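PDB 3VTF: UDP-glucose 6-dehydrogenase from Pyrobaculum islandicum, which probably oxidises UDP-glucose to UDP-glucuronate in two NAD(+)-dependent steps. Local coordinates for residues A[106-111]-A[117-122]; A[170-175]-A[222-227]; A[233-238]-A[283-288]; A[290-295]-A[301-306]. All blocks are in the same frame, centred on the assembly; numbering follows the deposited sequence.

The four contacts show how one dinucleotide-binding domain and one helical domain are joined around a shared substrate. Interactions 2 and 3 use different parts of helix 221-251, with centres 17 Å apart, and residues of both touch the bound UDP-glucose. Interaction 1, in the NAD(+)-binding domain, reaches interaction 3 through T107 O and K287 NZ, 2.9 Å apart; both residues are predicted to bind NAD(+). Interaction 4 continues helix 285-298 away from the pocket, its centre 12 Å from that of interaction 3, where V233 CG2 lies 3.9 Å from F292 CD2. Interactions 2, 3 and 4 all border the second subunit.

Interaction 1 (A[106-111]-A[117-122]); sequences GTPPAP and LRYVEA
Y119 and P108 make the outer part of this contact, where the loop after strand 100-103 turns back over the first turn of helix 118-134. The tyrosine can be followed atom by atom. Its CB sits 3.5 Å from G106 O, and CG is still within 3.9 Å of the same carbonyl oxygen. The CD2-CE2 side of the ring then meets the proline: Y119 CD2 lies 3.8 Å from P108 CD, and CE2 comes to 3.6 Å from P108 CG. P108 meets the ring obliquely, the two side chains as wholes crossing at about a right angle. CG stands anti to the tyrosine's own carbonyl carbon (chi1 -55°), which, with CB directed at the loop, carries the ring to P108.

Beside the ring a water joins the backbones, donating to G106 O at 2.9 Å and accepting from V120 N at 3.0 Å. It thereby serves an N-H of the helix's first turn, which no preceding turn can satisfy, and it lies in the plane of the tyrosine ring at its edge. The inner part is apolar. T107 CG2 packs 3.6 Å from V120 CG2 and 3.8 Å from L117 CD2, the leucine being the N-cap residue of the helix. T107 turns its other branch elsewhere, OG1 bonding to T145 O, while its carbonyl receives K287 NZ.

A loop leaving the C-terminal end of a strand and closing over the start of the next helix is characteristic of the Rossmann-type fold; here T107, in that loop, is predicted to bind NAD(+).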
# COMPACT_ATOMS: atom_id res chain seq x y z
N GLY A 106 7.34 -4.35 -26.70
CA GLY A 106 7.82 -4.68 -25.33
C GLY A 106 8.95 -3.79 -24.79
O GLY A 106 9.66 -3.04 -25.54
N THR A 107 9.11 -3.77 -23.48
CA THR A 107 10.26 -3.12 -22.86
C THR A 107 10.79 -4.18 -21.85
O THR A 107 10.71 -3.99 -20.59
CB THR A 107 9.94 -1.79 -22.08
OG1 THR A 107 8.71 -1.96 -21.32
CG2 THR A 107 9.71 -0.59 -23.11
N PRO A 108 11.41 -5.26 -22.37
CA PRO A 108 12.01 -6.25 -21.46
C PRO A 108 13.19 -5.75 -20.68
O PRO A 108 13.72 -4.65 -20.97
CB PRO A 108 12.44 -7.44 -22.43
CG PRO A 108 12.75 -6.73 -23.69
CD PRO A 108 11.75 -5.53 -23.78
N PRO A 109 13.61 -6.50 -19.64
CA PRO A 109 14.78 -6.02 -18.87
C PRO A 109 16.03 -6.06 -19.79
O PRO A 109 16.15 -6.98 -20.59
CB PRO A 109 14.90 -6.99 -17.71
CG PRO A 109 14.10 -8.21 -18.05
CD PRO A 109 13.01 -7.72 -19.04
N ALA A 110 16.88 -5.05 -19.70
CA ALA A 110 18.25 -5.14 -20.29
C ALA A 110 19.14 -6.04 -19.36
O ALA A 110 18.75 -6.41 -18.21
CB ALA A 110 18.86 -3.73 -20.39
N PRO A 111 20.36 -6.35 -19.82
CA PRO A 111 21.25 -7.22 -19.01
C PRO A 111 21.49 -6.64 -17.64
O PRO A 111 21.57 -7.39 -16.71
CB PRO A 111 22.58 -7.21 -19.80
CG PRO A 111 22.19 -6.91 -21.19
CD PRO A 111 21.00 -5.95 -21.08
N LEU A 117 15.16 -0.27 -24.14
CA LEU A 117 14.34 0.62 -25.01
C LEU A 117 14.56 0.49 -26.54
O LEU A 117 14.04 1.30 -27.36
CB LEU A 117 14.50 2.10 -24.57
CG LEU A 117 13.98 2.32 -23.11
CD1 LEU A 117 14.33 3.76 -22.72
CD2 LEU A 117 12.46 2.03 -22.98
N ARG A 118 15.28 -0.54 -26.93
CA ARG A 118 15.52 -0.73 -28.39
C ARG A 118 14.29 -1.00 -29.20
O ARG A 118 14.18 -0.51 -30.32
CB ARG A 118 16.51 -1.91 -28.61
CG ARG A 118 17.96 -1.64 -28.16
CD ARG A 118 18.75 -2.97 -28.38
NE ARG A 118 18.13 -4.04 -27.56
CZ ARG A 118 17.98 -5.28 -27.96
NH1 ARG A 118 18.44 -5.64 -29.18
NH2 ARG A 118 17.32 -6.13 -27.18
N TYR A 119 13.30 -1.76 -28.67
CA TYR A 119 12.06 -2.03 -29.42
C TYR A 119 11.25 -0.75 -29.62
O TYR A 119 10.69 -0.51 -30.72
CB TYR A 119 11.17 -3.09 -28.67
CG TYR A 119 11.93 -4.40 -28.37
CD1 TYR A 119 11.83 -5.46 -29.27
CD2 TYR A 119 12.77 -4.54 -27.27
CE1 TYR A 119 12.52 -6.65 -29.07
CE2 TYR A 119 13.48 -5.71 -27.09
CZ TYR A 119 13.37 -6.76 -28.00
OH TYR A 119 14.06 -7.96 -27.79
N VAL A 120 11.13 0.06 -28.53
CA VAL A 120 10.44 1.36 -28.62
C VAL A 120 11.20 2.31 -29.62
O VAL A 120 10.56 3.00 -30.42
CB VAL A 120 10.42 2.01 -27.21
CG1 VAL A 120 9.97 3.51 -27.22
CG2 VAL A 120 9.48 1.16 -26.26
N GLU A 121 12.54 2.31 -29.55
CA GLU A 121 13.28 3.22 -30.44
C GLU A 121 13.04 2.86 -31.92
O GLU A 121 12.80 3.73 -32.73
CB GLU A 121 14.79 3.23 -30.11
CG GLU A 121 15.54 4.05 -31.17
CD GLU A 121 16.98 4.31 -30.84
OE1 GLU A 121 17.45 3.81 -29.83
OE2 GLU A 121 17.61 5.12 -31.59
N ALA A 122 13.07 1.58 -32.25
CA ALA A 122 12.82 1.13 -33.65
C ALA A 122 11.43 1.43 -34.06
O ALA A 122 11.17 1.83 -35.21
CB ALA A 122 13.13 -0.38 -33.86
O HOH W 1 11.92 -1.32 -25.96

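Interaction 2 (A[170-175]-A[222-227]); sequences VASNPE and REAELV. With UPG (uridine-5'-diphosphate-glucose), chain B.
The backbones of S172 and A224 approach to 6.2 Å between their CA atoms, where the end of strand 169-172 runs into loop beside the early turns of helix 221-251. Small residues make this closeness possible. S172 holds OG anti to its backbone nitrogen (chi1 163°), which swings the hydroxyl oxygen over the helix to lie 3.4 Å from E225 CG and 3.6 Å from A224 CB. A224 CB fits between serine and proline, 4.0 Å from P174 CD. Further along the same ring, P174 CG rests 3.5 Å from A224 O. V193 of the adjoining strand also packs on both P174 and A224.

E225 offers the serine only the aliphatic root of its side chain. Beyond CG the chain is extended, and the buried carboxylate accepts from T151 OG1 through OE2 and from G149 N through OE1. On the far side of the proline the loop enters the substrate pocket: E175 OE1 lies 3.6 Å from O4' of the bound UDP-glucose and is hydrogen-bonded to L177 N, while E175 OE2 stands 3.7 Å from O6' of the sugar. The backbone oxygen of E175 receives K228 NZ, and that lysine also binds the ligand.

Across the two segments, then, the contact is made by methyl, methylene and ring carbons and by oxygens that touch them. Its polar chemistry is settled outside the two segments, where the buried E225 carboxylate, gripped by two donors just before and at the start of helix 151-160, is likely to be stabilised as an anion.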
# COMPACT_ATOMS: atom_id res chain seq x y z
N VAL A 170 3.56 14.29 -29.44
CA VAL A 170 3.87 13.03 -28.73
C VAL A 170 2.95 13.06 -27.49
O VAL A 170 2.47 14.14 -27.04
CB VAL A 170 5.34 12.89 -28.26
CG1 VAL A 170 6.28 12.85 -29.48
CG2 VAL A 170 5.75 14.05 -27.32
N ALA A 171 2.73 11.89 -26.91
CA ALA A 171 2.00 11.79 -25.69
C ALA A 171 2.34 10.45 -25.04
O ALA A 171 2.47 9.43 -25.76
CB ALA A 171 0.47 11.84 -25.93
N SER A 172 2.36 10.43 -23.73
CA SER A 172 2.48 9.17 -22.98
C SER A 172 0.99 8.87 -22.57
O SER A 172 0.26 9.75 -22.12
CB SER A 172 3.30 9.46 -21.71
OG SER A 172 3.12 8.40 -20.77
N ASN A 173 0.56 7.64 -22.79
CA ASN A 173 -0.81 7.22 -22.44
C ASN A 173 -0.64 5.79 -21.90
O ASN A 173 -0.75 4.76 -22.63
CB ASN A 173 -1.70 7.27 -23.73
CG ASN A 173 -3.11 6.73 -23.49
OD1 ASN A 173 -3.73 6.86 -22.36
ND2 ASN A 173 -3.63 6.08 -24.50
N PRO A 174 -0.25 5.71 -20.63
CA PRO A 174 0.11 4.39 -20.15
C PRO A 174 -1.08 3.45 -20.12
O PRO A 174 -2.27 3.90 -20.21
CB PRO A 174 0.59 4.65 -18.70
CG PRO A 174 0.15 6.03 -18.35
CD PRO A 174 0.10 6.79 -19.66
N GLU A 175 -0.77 2.18 -20.04
CA GLU A 175 -1.86 1.18 -20.05
C GLU A 175 -1.86 0.43 -18.75
O GLU A 175 -0.83 0.39 -18.06
CB GLU A 175 -1.71 0.25 -21.24
CG GLU A 175 -0.34 -0.41 -21.26
CD GLU A 175 -0.30 -1.59 -20.34
OE1 GLU A 175 -1.41 -2.20 -20.05
OE2 GLU A 175 0.81 -1.92 -19.90
N ARG A 222 6.01 13.22 -18.50
CA ARG A 222 6.79 12.63 -17.42
C ARG A 222 5.94 12.13 -16.25
O ARG A 222 6.24 11.11 -15.67
CB ARG A 222 7.85 13.60 -16.92
CG ARG A 222 9.16 13.51 -17.66
CD ARG A 222 10.19 14.47 -17.09
NE ARG A 222 11.38 14.42 -17.91
CZ ARG A 222 12.59 14.81 -17.55
NH1 ARG A 222 12.82 15.32 -16.35
NH2 ARG A 222 13.58 14.69 -18.41
N GLU A 223 4.91 12.90 -15.88
CA GLU A 223 4.02 12.50 -14.80
C GLU A 223 3.26 11.24 -15.15
O GLU A 223 3.26 10.30 -14.38
CB GLU A 223 3.05 13.62 -14.47
CG GLU A 223 3.73 14.81 -13.85
CD GLU A 223 2.87 16.05 -13.81
OE1 GLU A 223 2.00 16.23 -14.66
OE2 GLU A 223 3.07 16.84 -12.90
N ALA A 224 2.70 11.19 -16.35
CA ALA A 224 2.03 9.97 -16.83
C ALA A 224 2.99 8.75 -16.84
O ALA A 224 2.60 7.64 -16.44
CB ALA A 224 1.49 10.25 -18.21
N GLU A 225 4.27 8.93 -17.28
CA GLU A 225 5.18 7.80 -17.27
C GLU A 225 5.45 7.34 -15.85
O GLU A 225 5.53 6.13 -15.59
CB GLU A 225 6.55 8.23 -17.97
CG GLU A 225 6.29 8.41 -19.50
CD GLU A 225 7.43 9.22 -20.22
OE1 GLU A 225 7.99 10.18 -19.66
OE2 GLU A 225 7.78 8.82 -21.36
N LEU A 226 5.63 8.31 -14.95
CA LEU A 226 5.88 7.93 -13.52
C LEU A 226 4.63 7.26 -12.85
O LEU A 226 4.74 6.30 -12.02
CB LEU A 226 6.26 9.16 -12.72
CG LEU A 226 6.71 8.89 -11.25
CD1 LEU A 226 7.82 7.88 -11.30
CD2 LEU A 226 7.22 10.17 -10.66
N VAL A 227 3.42 7.68 -13.27
CA VAL A 227 2.20 7.03 -12.73
C VAL A 227 2.22 5.56 -12.99
O VAL A 227 1.83 4.76 -12.14
CB VAL A 227 0.90 7.63 -13.39
CG1 VAL A 227 -0.32 6.80 -13.02
CG2 VAL A 227 0.66 9.06 -12.92
N1 UPG B . -0.27 -11.82 -7.27
C2 UPG B . 0.04 -12.21 -5.93
N3 UPG B . -0.76 -11.81 -4.95
C4 UPG B . -1.83 -10.97 -5.21
C5 UPG B . -2.16 -10.53 -6.54
C6 UPG B . -1.29 -10.97 -7.56
O2 UPG B . 1.04 -12.95 -5.66
O4 UPG B . -2.53 -10.56 -4.23
C1C UPG B . 0.69 -12.30 -8.30
C2C UPG B . -0.05 -13.03 -9.40
O2C UPG B . -0.17 -14.42 -9.14
C3C UPG B . 0.86 -12.77 -10.62
C4C UPG B . 1.47 -11.39 -10.36
O4C UPG B . 1.18 -11.12 -8.97
O3C UPG B . 1.99 -13.69 -10.57
C5C UPG B . 0.84 -10.27 -11.22
O5C UPG B . -0.58 -10.48 -11.23
PA UPG B . -1.56 -9.43 -12.12
O1A UPG B . -1.47 -7.98 -11.54
O2A UPG B . -2.92 -10.14 -12.36
O3A UPG B . -0.89 -9.64 -13.56
PB UPG B . -0.56 -8.60 -14.79
O1B UPG B . -1.36 -9.06 -15.98
O2B UPG B . 0.97 -8.85 -14.78
O3B UPG B . -1.07 -7.13 -14.47
C1' UPG B . -0.15 -6.11 -13.97
C2' UPG B . -1.00 -5.02 -13.35
C3' UPG B . -1.73 -4.27 -14.49
C4' UPG B . -0.65 -3.74 -15.47
C5' UPG B . 0.07 -4.99 -16.12
C6' UPG B . 1.22 -4.70 -17.10
O2' UPG B . -1.96 -5.86 -12.59
O3' UPG B . -2.45 -3.21 -13.90
O4' UPG B . -1.34 -3.05 -16.52
O5' UPG B . 0.72 -5.61 -14.97
O6' UPG B . 1.86 -3.45 -16.73

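Interaction 3 (A[233-238]-A[283-288]); sequences VFLALK and SCFPKD. With UPG (uridine-5'-diphosphate-glucose), chain B.
L235 and F285 meet where helix 221-251 faces the start of helix 285-298. L235 CB lies 3.5 Å from F285 CZ, approaching the ring obliquely. Next along the phenylalanine, CE2 comes to 3.8 Å from A236 N, and CD2 to 4.1 Å from A236 CB. The ring also reaches the substrate, with F285 CE1 3.5 Å from C1' of the bound UDP-glucose and equally near C2'. With CG anti to its own carbonyl carbon (chi1 -84°), F285 projects from its helix into the gap between helix 221-251 and the sugar, and so becomes a spacer for both. With alanine at F285, the space between L235 and the glucose would probably open and the sugar lose its apolar neighbour beside C1' and C2'.

The next shell fixes the turn that carries the ring. D288 N donates to C284 O at 2.7 Å, closing the first turn of the helix. D288 then holds two partners: OD2 receives N232 ND2 from helix 221-251, while D288 OD1 meets K287 NZ at 2.9 Å in a salt bridge, on the syn side and 22° out of the carboxylate plane. Farther out, L235 packs against R268 of the second subunit.

In the residue preceding F285, C284 SG sits close to C6' of the sugar, the carbon oxidised in the reaction. This is the position expected for the predicted cysteine nucleophile of the active site of UDP-glucose dehydrogenases.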
# COMPACT_ATOMS: atom_id res chain seq x y z
N VAL A 233 4.69 -0.73 -9.25
CA VAL A 233 5.57 -1.03 -8.09
C VAL A 233 4.77 -1.03 -6.76
O VAL A 233 5.03 -1.79 -5.84
CB VAL A 233 6.73 -0.05 -8.03
CG1 VAL A 233 7.58 -0.29 -6.75
CG2 VAL A 233 7.57 -0.31 -9.31
N PHE A 234 3.79 -0.14 -6.65
CA PHE A 234 2.97 -0.16 -5.41
C PHE A 234 2.16 -1.45 -5.26
O PHE A 234 2.10 -2.00 -4.14
CB PHE A 234 2.03 1.06 -5.28
CG PHE A 234 1.29 1.10 -3.98
CD1 PHE A 234 1.95 1.46 -2.80
CD2 PHE A 234 -0.04 0.70 -3.95
CE1 PHE A 234 1.25 1.43 -1.58
CE2 PHE A 234 -0.74 0.65 -2.73
CZ PHE A 234 -0.11 1.01 -1.58
N LEU A 235 1.62 -1.97 -6.35
CA LEU A 235 0.95 -3.29 -6.28
C LEU A 235 1.92 -4.40 -5.88
O LEU A 235 1.58 -5.29 -5.07
CB LEU A 235 0.26 -3.62 -7.59
CG LEU A 235 -0.91 -2.64 -7.90
CD1 LEU A 235 -1.31 -2.65 -9.38
CD2 LEU A 235 -2.14 -2.95 -7.02
N ALA A 236 3.10 -4.40 -6.49
CA ALA A 236 4.12 -5.37 -6.12
C ALA A 236 4.49 -5.24 -4.64
O ALA A 236 4.70 -6.25 -3.95
CB ALA A 236 5.37 -5.19 -7.05
N LEU A 237 4.51 -3.98 -4.15
CA LEU A 237 4.83 -3.68 -2.77
C LEU A 237 3.74 -4.26 -1.85
O LEU A 237 4.07 -4.77 -0.74
CB LEU A 237 4.95 -2.14 -2.56
CG LEU A 237 5.05 -1.50 -1.20
CD1 LEU A 237 5.43 0.00 -1.19
CD2 LEU A 237 3.65 -1.50 -0.62
N LYS A 238 2.46 -4.13 -2.23
CA LYS A 238 1.41 -4.75 -1.37
C LYS A 238 1.63 -6.20 -1.26
O LYS A 238 1.40 -6.73 -0.15
CB LYS A 238 -0.03 -4.52 -1.89
CG LYS A 238 -0.31 -3.03 -2.11
CD LYS A 238 -1.80 -2.54 -2.20
CE LYS A 238 -2.82 -3.30 -1.33
NZ LYS A 238 -4.24 -2.70 -1.43
N SER A 283 5.33 -10.95 -17.00
CA SER A 283 6.31 -10.13 -17.71
C SER A 283 6.27 -8.70 -17.31
O SER A 283 6.99 -7.92 -17.92
CB SER A 283 6.14 -10.19 -19.24
OG SER A 283 4.83 -9.75 -19.58
N CYS A 284 5.48 -8.33 -16.27
CA CYS A 284 5.50 -6.93 -15.87
C CYS A 284 6.10 -6.62 -14.52
O CYS A 284 7.01 -5.79 -14.44
CB CYS A 284 4.08 -6.33 -16.01
SG CYS A 284 3.70 -6.27 -17.84
N PHE A 285 5.51 -7.15 -13.43
CA PHE A 285 5.90 -6.63 -12.15
C PHE A 285 7.40 -6.85 -11.81
O PHE A 285 8.02 -5.94 -11.29
CB PHE A 285 5.05 -7.32 -11.02
CG PHE A 285 3.69 -6.67 -10.80
CD1 PHE A 285 3.21 -5.64 -11.65
CD2 PHE A 285 2.93 -7.04 -9.71
CE1 PHE A 285 1.96 -5.07 -11.42
CE2 PHE A 285 1.73 -6.43 -9.46
CZ PHE A 285 1.22 -5.48 -10.35
N PRO A 286 7.95 -8.06 -12.05
CA PRO A 286 9.38 -8.26 -11.69
C PRO A 286 10.22 -7.25 -12.48
O PRO A 286 11.02 -6.54 -11.87
CB PRO A 286 9.69 -9.70 -12.11
CG PRO A 286 8.27 -10.37 -12.12
CD PRO A 286 7.39 -9.25 -12.68
N LYS A 287 10.01 -7.14 -13.79
CA LYS A 287 10.95 -6.34 -14.60
C LYS A 287 10.67 -4.85 -14.43
O LYS A 287 11.61 -4.00 -14.46
CB LYS A 287 10.99 -6.85 -16.04
CG LYS A 287 9.71 -6.66 -16.92
CD LYS A 287 9.64 -5.31 -17.64
CE LYS A 287 8.46 -5.28 -18.62
NZ LYS A 287 8.25 -3.86 -19.02
N ASP A 288 9.38 -4.46 -14.21
CA ASP A 288 9.13 -2.98 -13.98
C ASP A 288 9.69 -2.55 -12.67
O ASP A 288 10.11 -1.44 -12.51
CB ASP A 288 7.61 -2.61 -14.01
CG ASP A 288 7.02 -2.83 -15.43
OD1 ASP A 288 7.79 -2.75 -16.40
OD2 ASP A 288 5.78 -3.03 -15.59
N1 UPG B . -0.27 -11.82 -7.27
C2 UPG B . 0.04 -12.21 -5.93
N3 UPG B . -0.76 -11.81 -4.95
C4 UPG B . -1.83 -10.97 -5.21
C5 UPG B . -2.16 -10.53 -6.54
C6 UPG B . -1.29 -10.97 -7.56
O2 UPG B . 1.04 -12.95 -5.66
O4 UPG B . -2.53 -10.56 -4.23
C1C UPG B . 0.69 -12.30 -8.30
C2C UPG B . -0.05 -13.03 -9.40
O2C UPG B . -0.17 -14.42 -9.14
C3C UPG B . 0.86 -12.77 -10.62
C4C UPG B . 1.47 -11.39 -10.36
O4C UPG B . 1.18 -11.12 -8.97
O3C UPG B . 1.99 -13.69 -10.57
C5C UPG B . 0.84 -10.27 -11.22
O5C UPG B . -0.58 -10.48 -11.23
PA UPG B . -1.56 -9.43 -12.12
O1A UPG B . -1.47 -7.98 -11.54
O2A UPG B . -2.92 -10.14 -12.36
O3A UPG B . -0.89 -9.64 -13.56
PB UPG B . -0.56 -8.60 -14.79
O1B UPG B . -1.36 -9.06 -15.98
O2B UPG B . 0.97 -8.85 -14.78
O3B UPG B . -1.07 -7.13 -14.47
C1' UPG B . -0.15 -6.11 -13.97
C2' UPG B . -1.00 -5.02 -13.35
C3' UPG B . -1.73 -4.27 -14.49
C4' UPG B . -0.65 -3.74 -15.47
C5' UPG B . 0.07 -4.99 -16.12
C6' UPG B . 1.22 -4.70 -17.10
O2' UPG B . -1.96 -5.86 -12.59
O3' UPG B . -2.45 -3.21 -13.90
O4' UPG B . -1.34 -3.05 -16.52
O5' UPG B . 0.72 -5.61 -14.97
O6' UPG B . 1.86 -3.45 -16.73

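Interaction 4 (A[290-295]-A[301-306])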
# COMPACT_ATOMS: atom_id res chain seq x y z
N LEU A 290 12.33 -3.82 -11.11
CA LEU A 290 13.79 -3.77 -11.32
C LEU A 290 14.12 -2.51 -12.18
O LEU A 290 15.02 -1.78 -11.86
CB LEU A 290 14.21 -5.05 -12.08
CG LEU A 290 15.77 -5.14 -12.34
CD1 LEU A 290 16.46 -4.93 -11.00
CD2 LEU A 290 16.08 -6.55 -12.91
N ALA A 291 13.37 -2.26 -13.25
CA ALA A 291 13.61 -1.01 -14.06
C ALA A 291 13.48 0.23 -13.23
O ALA A 291 14.22 1.24 -13.39
CB ALA A 291 12.70 -0.97 -15.35
N PHE A 292 12.49 0.23 -12.32
CA PHE A 292 12.29 1.42 -11.47
C PHE A 292 13.45 1.64 -10.54
O PHE A 292 13.94 2.78 -10.35
CB PHE A 292 10.96 1.23 -10.65
CG PHE A 292 10.49 2.45 -9.95
CD1 PHE A 292 10.16 3.61 -10.68
CD2 PHE A 292 10.26 2.44 -8.57
CE1 PHE A 292 9.65 4.76 -10.03
CE2 PHE A 292 9.80 3.59 -7.90
CZ PHE A 292 9.47 4.75 -8.65
N ILE A 293 13.95 0.53 -9.98
CA ILE A 293 15.10 0.64 -9.08
C ILE A 293 16.32 1.21 -9.89
O ILE A 293 17.01 2.09 -9.40
CB ILE A 293 15.44 -0.78 -8.54
CG1 ILE A 293 14.40 -1.22 -7.49
CG2 ILE A 293 16.80 -0.77 -7.79
CD1 ILE A 293 14.41 -2.77 -7.23
N ARG A 294 16.57 0.59 -11.05
CA ARG A 294 17.77 0.95 -11.89
C ARG A 294 17.65 2.40 -12.37
O ARG A 294 18.63 3.13 -12.41
CB ARG A 294 17.86 0.06 -13.08
CG ARG A 294 18.26 -1.40 -12.69
CD ARG A 294 19.68 -1.45 -12.07
NE ARG A 294 19.98 -2.85 -11.78
CZ ARG A 294 20.09 -3.35 -10.57
NH1 ARG A 294 19.97 -2.58 -9.50
NH2 ARG A 294 20.32 -4.65 -10.42
N PHE A 295 16.43 2.82 -12.72
CA PHE A 295 16.21 4.21 -13.15
C PHE A 295 16.50 5.16 -11.99
O PHE A 295 17.22 6.15 -12.17
CB PHE A 295 14.72 4.38 -13.65
CG PHE A 295 14.42 5.78 -14.14
CD1 PHE A 295 15.08 6.29 -15.26
CD2 PHE A 295 13.55 6.59 -13.46
CE1 PHE A 295 14.81 7.58 -15.76
CE2 PHE A 295 13.28 7.87 -13.91
CZ PHE A 295 13.90 8.39 -15.07
N LEU A 301 19.60 7.89 -6.60
CA LEU A 301 18.66 7.62 -5.45
C LEU A 301 18.81 6.19 -4.95
O LEU A 301 19.09 5.26 -5.74
CB LEU A 301 17.21 7.76 -5.94
CG LEU A 301 16.90 9.17 -6.44
CD1 LEU A 301 15.61 9.23 -7.29
CD2 LEU A 301 16.95 10.22 -5.31
N GLU A 302 18.59 5.99 -3.64
CA GLU A 302 18.77 4.64 -3.04
C GLU A 302 17.65 3.64 -3.42
O GLU A 302 17.91 2.48 -3.66
CB GLU A 302 18.88 4.83 -1.52
CG GLU A 302 18.80 3.52 -0.67
CD GLU A 302 20.10 2.73 -0.78
OE1 GLU A 302 21.10 3.39 -1.22
OE2 GLU A 302 20.14 1.49 -0.46
N MET A 303 16.39 4.11 -3.50
CA MET A 303 15.28 3.18 -3.89
C MET A 303 15.14 2.02 -2.86
O MET A 303 14.93 0.90 -3.25
CB MET A 303 15.47 2.60 -5.31
CG MET A 303 15.72 3.69 -6.37
SD MET A 303 14.47 5.02 -6.46
CE MET A 303 13.05 4.14 -7.15
N ALA A 304 15.29 2.32 -1.59
CA ALA A 304 15.38 1.28 -0.53
C ALA A 304 14.09 0.44 -0.44
O ALA A 304 14.14 -0.80 -0.27
CB ALA A 304 15.60 1.99 0.85
N ILE A 305 12.92 1.09 -0.55
CA ILE A 305 11.68 0.25 -0.47
C ILE A 305 11.52 -0.61 -1.66
O ILE A 305 11.23 -1.83 -1.55
CB ILE A 305 10.44 1.19 -0.28
CG1 ILE A 305 10.63 1.98 1.05
CG2 ILE A 305 9.14 0.36 -0.22
CD1 ILE A 305 9.54 3.11 1.29
N SER A 306 11.68 -0.04 -2.86
CA SER A 306 11.52 -0.83 -4.06
C SER A 306 12.47 -2.02 -4.08
O SER A 306 12.11 -3.10 -4.53
CB SER A 306 11.76 0.10 -5.33
OG SER A 306 10.87 1.17 -5.26
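F292 and M303 meet inside a helix–loop–helix connection of the helical central domain, in which the chain leaves helix 285-298 and soon re-enters as helix 304-328. The tight part surrounds the F292 ring. The methionine chain, bent at chi2 (-54°) and chi3, brings M303 CE over one face of the F292 ring, 3.8 Å from its centroid and 29° off the normal, a CH-pi contact. S306 OG comes instead to the ring's edge, near its plane and 3.6 Å from F292 CD2; the hydroxyl is hydrogen-bonded to E244 of the second subunit. Beside this, I293 CG1 packs 3.7 Å from S306 CB. V233 and L226 of helix 221-251 also touch the phenylalanine. A serine in place of F292 is likely to leave the M303 methyl without its ring and open a gap toward helix 221-251.

The fit slackens toward the connecting loop, where I293 CG2 stands 4.4 Å from M303 CB. Farther out E302 lies exposed to solvent, its CB turned from the first helix and its carboxylate paired with K307. M303 is the N-cap residue of the second helix, and its CG lies 3.7 Å from I293 O.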